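PDB 4M88: extracellular ligand-binding receptor from Verminephrobacter eiseniae, which probably captures an amino acid or similar small solute outside the cytoplasmic membrane and delivers it to an ABC transporter. Local coordinates for residues E62-P65 and K66-K70; S134-M138 and L139-K143. One frame throughout, in Å; residues are numbered along the deposited sequence.

Interaction 1 (E62-P65 and K66-K70)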
ATOM      1  N   GLU A  62       9.145   2.545 -20.078  1.00 20.13           N
ATOM      2  CA  GLU A  62       9.988   1.610 -20.824  1.00 23.66           C
ATOM      3  C   GLU A  62       9.567   0.152 -20.653  1.00 18.57           C
ATOM      4  O   GLU A  62       9.552  -0.618 -21.614  1.00 18.80           O
ATOM      5  CB  GLU A  62      11.449   1.761 -20.393  1.00 24.84           C
ATOM      6  CG  GLU A  62      12.072   3.090 -20.766  1.00 36.46           C
ATOM      7  CD  GLU A  62      13.477   3.247 -20.207  1.00 50.21           C
ATOM      8  OE1 GLU A  62      14.018   2.253 -19.671  1.00 56.45           O
ATOM      9  OE2 GLU A  62      14.035   4.363 -20.305  1.00 50.05           O
ATOM     10  N   GLN A  63       9.242  -0.240 -19.428  1.00 17.73           N
ATOM     11  CA  GLN A  63       8.927  -1.645 -19.155  1.00 17.14           C
ATOM     12  C   GLN A  63       7.525  -2.083 -19.567  1.00 16.28           C
ATOM     13  O   GLN A  63       7.302  -3.261 -19.838  1.00 19.52           O
ATOM     14  CB  GLN A  63       9.142  -1.968 -17.674  1.00 18.88           C
ATOM     15  CG  GLN A  63      10.603  -1.862 -17.240  1.00 19.26           C
ATOM     16  CD  GLN A  63      11.526  -2.648 -18.145  1.00 32.81           C
ATOM     17  OE1 GLN A  63      11.208  -3.764 -18.566  1.00 28.36           O
ATOM     18  NE2 GLN A  63      12.664  -2.059 -18.478  1.00 43.22           N
ATOM     19  N   PHE A  64       6.581  -1.153 -19.597  1.00 15.87           N
ATOM     20  CA  PHE A  64       5.197  -1.516 -19.859  1.00 15.16           C
ATOM     21  C   PHE A  64       4.994  -2.276 -21.177  1.00 15.42           C
ATOM     22  O   PHE A  64       4.418  -3.363 -21.158  1.00 14.96           O
ATOM     23  CB  PHE A  64       4.258  -0.305 -19.749  1.00 16.79           C
ATOM     24  CG  PHE A  64       2.799  -0.649 -19.903  1.00 17.79           C
ATOM     25  CD1 PHE A  64       2.050  -1.058 -18.813  1.00 16.38           C
ATOM     26  CD2 PHE A  64       2.174  -0.549 -21.146  1.00 14.59           C
ATOM     27  CE1 PHE A  64       0.697  -1.373 -18.952  1.00 16.39           C
ATOM     28  CE2 PHE A  64       0.831  -0.848 -21.297  1.00 18.63           C
ATOM     29  CZ  PHE A  64       0.086  -1.270 -20.197  1.00 18.00           C
ATOM     30  N   PRO A  65       5.477  -1.728 -22.313  1.00 16.25           N
ATOM     31  CA  PRO A  65       5.233  -2.483 -23.549  1.00 18.86           C
ATOM     32  C   PRO A  65       5.989  -3.815 -23.577  1.00 20.52           C
ATOM     33  O   PRO A  65       5.489  -4.791 -24.145  1.00 16.47           O
ATOM     34  CB  PRO A  65       5.751  -1.537 -24.648  1.00 22.48           C
ATOM     35  CG  PRO A  65       6.677  -0.597 -23.954  1.00 23.09           C
ATOM     36  CD  PRO A  65       6.081  -0.413 -22.595  1.00 19.07           C
ATOM     37  N   LYS A  66       7.162  -3.869 -22.950  1.00 17.08           N
ATOM     38  CA  LYS A  66       7.898  -5.133 -22.878  1.00 19.73           C
ATOM     39  C   LYS A  66       7.098  -6.156 -22.081  1.00 16.47           C
ATOM     40  O   LYS A  66       7.058  -7.335 -22.430  1.00 23.66           O
ATOM     41  CB  LYS A  66       9.273  -4.922 -22.242  1.00 20.18           C
ATOM     42  CG  LYS A  66      10.155  -3.966 -23.013  1.00 33.01           C
ATOM     43  CD  LYS A  66      11.451  -3.687 -22.266  1.00 36.61           C
ATOM     44  CE  LYS A  66      12.505  -3.098 -23.188  1.00 44.56           C
ATOM     45  NZ  LYS A  66      13.779  -2.827 -22.463  1.00 47.60           N
ATOM     46  N   ALA A  67       6.453  -5.696 -21.009  1.00 15.76           N
ATOM     47  CA  ALA A  67       5.597  -6.549 -20.202  1.00 15.03           C
ATOM     48  C   ALA A  67       4.390  -7.000 -21.022  1.00 17.76           C
ATOM     49  O   ALA A  67       4.019  -8.181 -21.014  1.00 18.31           O
ATOM     50  CB  ALA A  67       5.139  -5.804 -18.930  1.00 15.21           C
HETATM   51  N   MSE A  68       3.774  -6.063 -21.740  1.00 16.29           N
HETATM   52  CA  MSE A  68       2.595  -6.396 -22.537  1.00 16.38           C
HETATM   53  C   MSE A  68       2.889  -7.423 -23.643  1.00 16.59           C
HETATM   54  O   MSE A  68       1.994  -8.162 -24.056  1.00 17.42           O
HETATM   55  CB  MSE A  68       1.954  -5.143 -23.140  1.00 15.65           C
HETATM   56  CG  MSE A  68       1.268  -4.251 -22.139  1.00 14.31           C
HETATM   57 SE   MSE A  68      -0.095  -5.212 -21.075  0.70 23.57          SE
HETATM   58  CE  MSE A  68      -1.242  -5.784 -22.545  1.00 21.45           C
ATOM     59  N   GLU A  69       4.131  -7.472 -24.117  1.00 15.50           N
ATOM     60  CA  GLU A  69       4.500  -8.446 -25.146  1.00 16.01           C
ATOM     61  C   GLU A  69       4.384  -9.889 -24.649  1.00 17.98           C
ATOM     62  O   GLU A  69       4.253 -10.810 -25.458  1.00 23.13           O
ATOM     63  CB  GLU A  69       5.921  -8.192 -25.655  1.00 22.45           C
ATOM     64  CG  GLU A  69       6.049  -6.982 -26.564  1.00 24.26           C
ATOM     65  CD  GLU A  69       7.369  -6.961 -27.309  1.00 37.43           C
ATOM     66  OE1 GLU A  69       8.422  -7.014 -26.640  1.00 42.48           O
ATOM     67  OE2 GLU A  69       7.345  -6.893 -28.558  1.00 45.16           O
ATOM     68  N   LYS A  70       4.435 -10.078 -23.330  1.00 18.62           N
ATOM     69  CA  LYS A  70       4.325 -11.406 -22.728  1.00 18.91           C
ATOM     70  C   LYS A  70       2.874 -11.845 -22.554  1.00 19.83           C
ATOM     71  O   LYS A  70       2.614 -12.927 -22.022  1.00 24.95           O
ATOM     72  CB  LYS A  70       5.036 -11.456 -21.366  1.00 19.61           C
ATOM     73  CG  LYS A  70       6.488 -11.005 -21.386  1.00 28.82           C
ATOM     74  CD  LYS A  70       7.248 -11.735 -22.485  1.00 38.95           C
ATOM     75  CE  LYS A  70       8.493 -10.967 -22.941  1.00 42.84           C
ATOM     76  NZ  LYS A  70       8.970 -11.428 -24.286  1.00 36.97           N
TER
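M68, modelled as selenomethionine, reaches back one helical turn to lie alongside the ring of F64, a spacing set by the backbone bond from M68 N to F64 O (2.8 Å). Its CB starts 3.6 Å from F64 O. CG does most of the touching: it sits over one face of the F64 ring, nearer the ring's edge than its centre, 3.5 Å from F64 CE2, a CH-pi contact. The chain then bends at chi2 (-55°), which keeps SE near the ring, 4.0 Å from F64 CZ and oblique to the ring normal, a Met-aromatic contact. F64 meets it because its CG is anti to the backbone N (chi1 -175°). Both residues belong to helix 57-68, which packs on strand 45-52, an outer strand of the parallel sheet in this periplasmic-binding-protein fold; F64 also touches L92 and A96, and M68 touches P97 and V98, so large apolar side chains suit both places. The small A67 lets the helix lie close to F49. P65, lacking an N-H, breaks the bond to the preceding turn and kinks the helix, yet its O still accepts from E69 N at 3.0 Å. On the exposed flank, K66 runs out extended, its CD 3.7 Å from Q63 OE1.

Interaction 2 (S134-M138 and L139-K143)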
ATOM      1  N   SER A 134      -9.953  11.422  12.559  1.00 17.04           N
ATOM      2  CA  SER A 134     -10.949  11.004  13.549  1.00 17.69           C
ATOM      3  C   SER A 134     -10.268  10.499  14.832  1.00 16.88           C
ATOM      4  O   SER A 134     -10.671  10.835  15.957  1.00 18.35           O
ATOM      5  CB  SER A 134     -11.829   9.900  12.958  1.00 25.45           C
ATOM      6  OG  SER A 134     -12.636   9.300  13.958  1.00 35.41           O
ATOM      7  N   HIS A 135      -9.233   9.688  14.654  1.00 16.86           N
ATOM      8  CA  HIS A 135      -8.504   9.100  15.773  1.00 16.99           C
ATOM      9  C   HIS A 135      -7.837  10.199  16.589  1.00 18.21           C
ATOM     10  O   HIS A 135      -7.872  10.179  17.820  1.00 17.64           O
ATOM     11  CB  HIS A 135      -7.474   8.109  15.233  1.00 23.80           C
ATOM     12  CG  HIS A 135      -6.587   7.502  16.277  1.00 33.08           C
ATOM     13  ND1 HIS A 135      -6.976   6.439  17.058  1.00 37.63           N
ATOM     14  CD2 HIS A 135      -5.314   7.795  16.637  1.00 36.37           C
ATOM     15  CE1 HIS A 135      -5.985   6.111  17.873  1.00 40.34           C
ATOM     16  NE2 HIS A 135      -4.968   6.916  17.638  1.00 41.04           N
ATOM     17  N   ALA A 136      -7.237  11.170  15.904  1.00 15.84           N
ATOM     18  CA  ALA A 136      -6.566  12.276  16.585  1.00 19.59           C
ATOM     19  C   ALA A 136      -7.543  13.021  17.481  1.00 19.96           C
ATOM     20  O   ALA A 136      -7.214  13.392  18.610  1.00 18.74           O
ATOM     21  CB  ALA A 136      -5.921  13.225  15.572  1.00 15.12           C
ATOM     22  N   GLN A 137      -8.761  13.232  16.995  1.00 16.64           N
ATOM     23  CA  GLN A 137      -9.766  13.859  17.839  1.00 23.84           C
ATOM     24  C   GLN A 137     -10.129  13.047  19.077  1.00 19.93           C
ATOM     25  O   GLN A 137     -10.399  13.612  20.129  1.00 22.46           O
ATOM     26  CB  GLN A 137     -11.024  14.168  17.047  1.00 29.98           C
ATOM     27  CG  GLN A 137     -10.915  15.465  16.317  1.00 38.26           C
ATOM     28  CD  GLN A 137     -12.251  16.112  16.116  1.00 37.64           C
ATOM     29  OE1 GLN A 137     -13.196  15.466  15.676  1.00 39.59           O
ATOM     30  NE2 GLN A 137     -12.347  17.393  16.452  1.00 35.57           N
HETATM   31  N   MSE A 138     -10.152  11.725  18.953  1.00 18.45           N
HETATM   32  CA  MSE A 138     -10.462  10.881  20.100  1.00 19.46           C
HETATM   33  C   MSE A 138      -9.294  10.846  21.088  1.00 21.90           C
HETATM   34  O   MSE A 138      -9.463  10.454  22.241  1.00 23.00           O
HETATM   35  CB  MSE A 138     -10.842   9.476  19.638  1.00 20.37           C
HETATM   36  CG  MSE A 138     -12.028   9.480  18.697  1.00 31.64           C
HETATM   37 SE   MSE A 138     -12.766   7.706  18.353  1.00 74.49          SE
HETATM   38  CE  MSE A 138     -11.286   6.896  17.379  1.00 53.28           C
ATOM     39  N   LEU A 139      -8.113  11.270  20.644  1.00 18.66           N
ATOM     40  CA  LEU A 139      -6.980  11.412  21.560  1.00 18.79           C
ATOM     41  C   LEU A 139      -6.998  12.787  22.215  1.00 23.26           C
ATOM     42  O   LEU A 139      -6.093  13.142  22.973  1.00 21.35           O
ATOM     43  CB  LEU A 139      -5.647  11.198  20.835  1.00 18.03           C
ATOM     44  CG  LEU A 139      -5.513   9.879  20.078  1.00 17.90           C
ATOM     45  CD1 LEU A 139      -4.140   9.757  19.402  1.00 17.82           C
ATOM     46  CD2 LEU A 139      -5.753   8.714  21.002  1.00 18.92           C
ATOM     47  N   GLY A 140      -8.024  13.573  21.899  1.00 20.94           N
ATOM     48  CA  GLY A 140      -8.190  14.881  22.515  1.00 21.66           C
ATOM     49  C   GLY A 140      -7.405  15.977  21.825  1.00 23.52           C
ATOM     50  O   GLY A 140      -7.198  17.051  22.387  1.00 25.33           O
HETATM   51  N   MSE A 141      -6.965  15.723  20.599  1.00 17.50           N
HETATM   52  CA  MSE A 141      -6.130  16.695  19.904  1.00 16.87           C
HETATM   53  C   MSE A 141      -6.941  17.793  19.225  1.00 25.88           C
HETATM   54  O   MSE A 141      -7.983  17.527  18.623  1.00 26.62           O
HETATM   55  CB  MSE A 141      -5.229  15.999  18.885  1.00 20.94           C
HETATM   56  CG  MSE A 141      -4.276  15.025  19.530  1.00 17.91           C
HETATM   57 SE   MSE A 141      -3.236  14.005  18.241  0.60 23.61          SE
HETATM   58  CE  MSE A 141      -2.172  12.963  19.498  1.00 29.63           C
ATOM     59  N   SER A 142      -6.441  19.023  19.329  1.00 24.96           N
ATOM     60  CA  SER A 142      -7.035  20.170  18.659  1.00 26.51           C
ATOM     61  C   SER A 142      -6.029  20.823  17.706  1.00 25.03           C
ATOM     62  O   SER A 142      -6.381  21.729  16.956  1.00 27.39           O
ATOM     63  CB  SER A 142      -7.527  21.187  19.695  1.00 28.42           C
ATOM     64  OG  SER A 142      -6.468  21.603  20.540  1.00 35.04           O
ATOM     65  N   LYS A 143      -4.777  20.374  17.740  1.00 20.65           N
ATOM     66  CA  LYS A 143      -3.774  20.883  16.812  1.00 19.41           C
ATOM     67  C   LYS A 143      -2.901  19.771  16.238  1.00 16.41           C
ATOM     68  O   LYS A 143      -2.240  19.034  16.978  1.00 21.25           O
ATOM     69  CB  LYS A 143      -2.902  21.952  17.465  1.00 22.95           C
ATOM     70  CG  LYS A 143      -1.855  22.516  16.519  1.00 30.95           C
ATOM     71  CD  LYS A 143      -1.186  23.757  17.093  1.00 33.59           C
ATOM     72  CE  LYS A 143      -0.264  24.389  16.063  1.00 38.15           C
ATOM     73  NZ  LYS A 143       0.188  25.753  16.448  1.00 41.74           N
TER
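L139 lies across the imidazole of H135, one turn earlier in the chain, with the leucine CG over a face of the ring, 4.2 Å from its centroid. The two side chains are oblique to each other, and the branch that comes nearest is CD1, 3.4 Å from H135 NE2, while CD2 stays farther off, also nearest to NE2. The ring comes under the leucine because chi1 of H135 is 176°, CG lying opposite the backbone N. Imidazole suits a partly exposed place, since it offers a flat face to the leucine while remaining a polar ring. A glycine in place of H135 would probably cost L139 that face and allow its isobutyl group to turn more freely. M141, a selenomethionine with an extended chain, points nearly the same way as L139, but its SE stops 3.9 Å from A136 CB, and M141 CB packs 3.3 Å from A136 O. The short A136 lets the M141 chain come close, and both are buried; M141 also touches F228 on strand 227-229, as does L139. Two backbone bonds tie the turn back to the end of the helix: M141 N donates to A136 O at 3.1 Å, and G140 N to Q137 O at 3.0 Å. L139 N adds weak bonds to the oxygens of H135 and A136. G140 has positive phi (85°), where a CB would jam against the preceding carbonyl oxygen, hence glycine. This is a Schellman motif, ending helix 125-138 and turning the chain into strand 143-149.

Both contacts are local, made within one helix or at its end. They lie on opposite sides of the chain's centre, with centres about 46 Å apart, and do not touch. F64 and A67 are the buried members of interaction 1, A136 and M141 those of interaction 2; P65 and K66, like L139 and G140, are exposed. Interaction 1 stays largely within helix 57-68, beside the parallel sheet, and its bonds keep the i to i+4 pattern; a proline bends the helix without ending it. Interaction 2 closes helix 125-138 beside the mixed sheet, where a glycine redirects the backbone bonds. Each has an aromatic face covered by an aliphatic carbon four residues later, on phenylalanine in the first and histidine in the second.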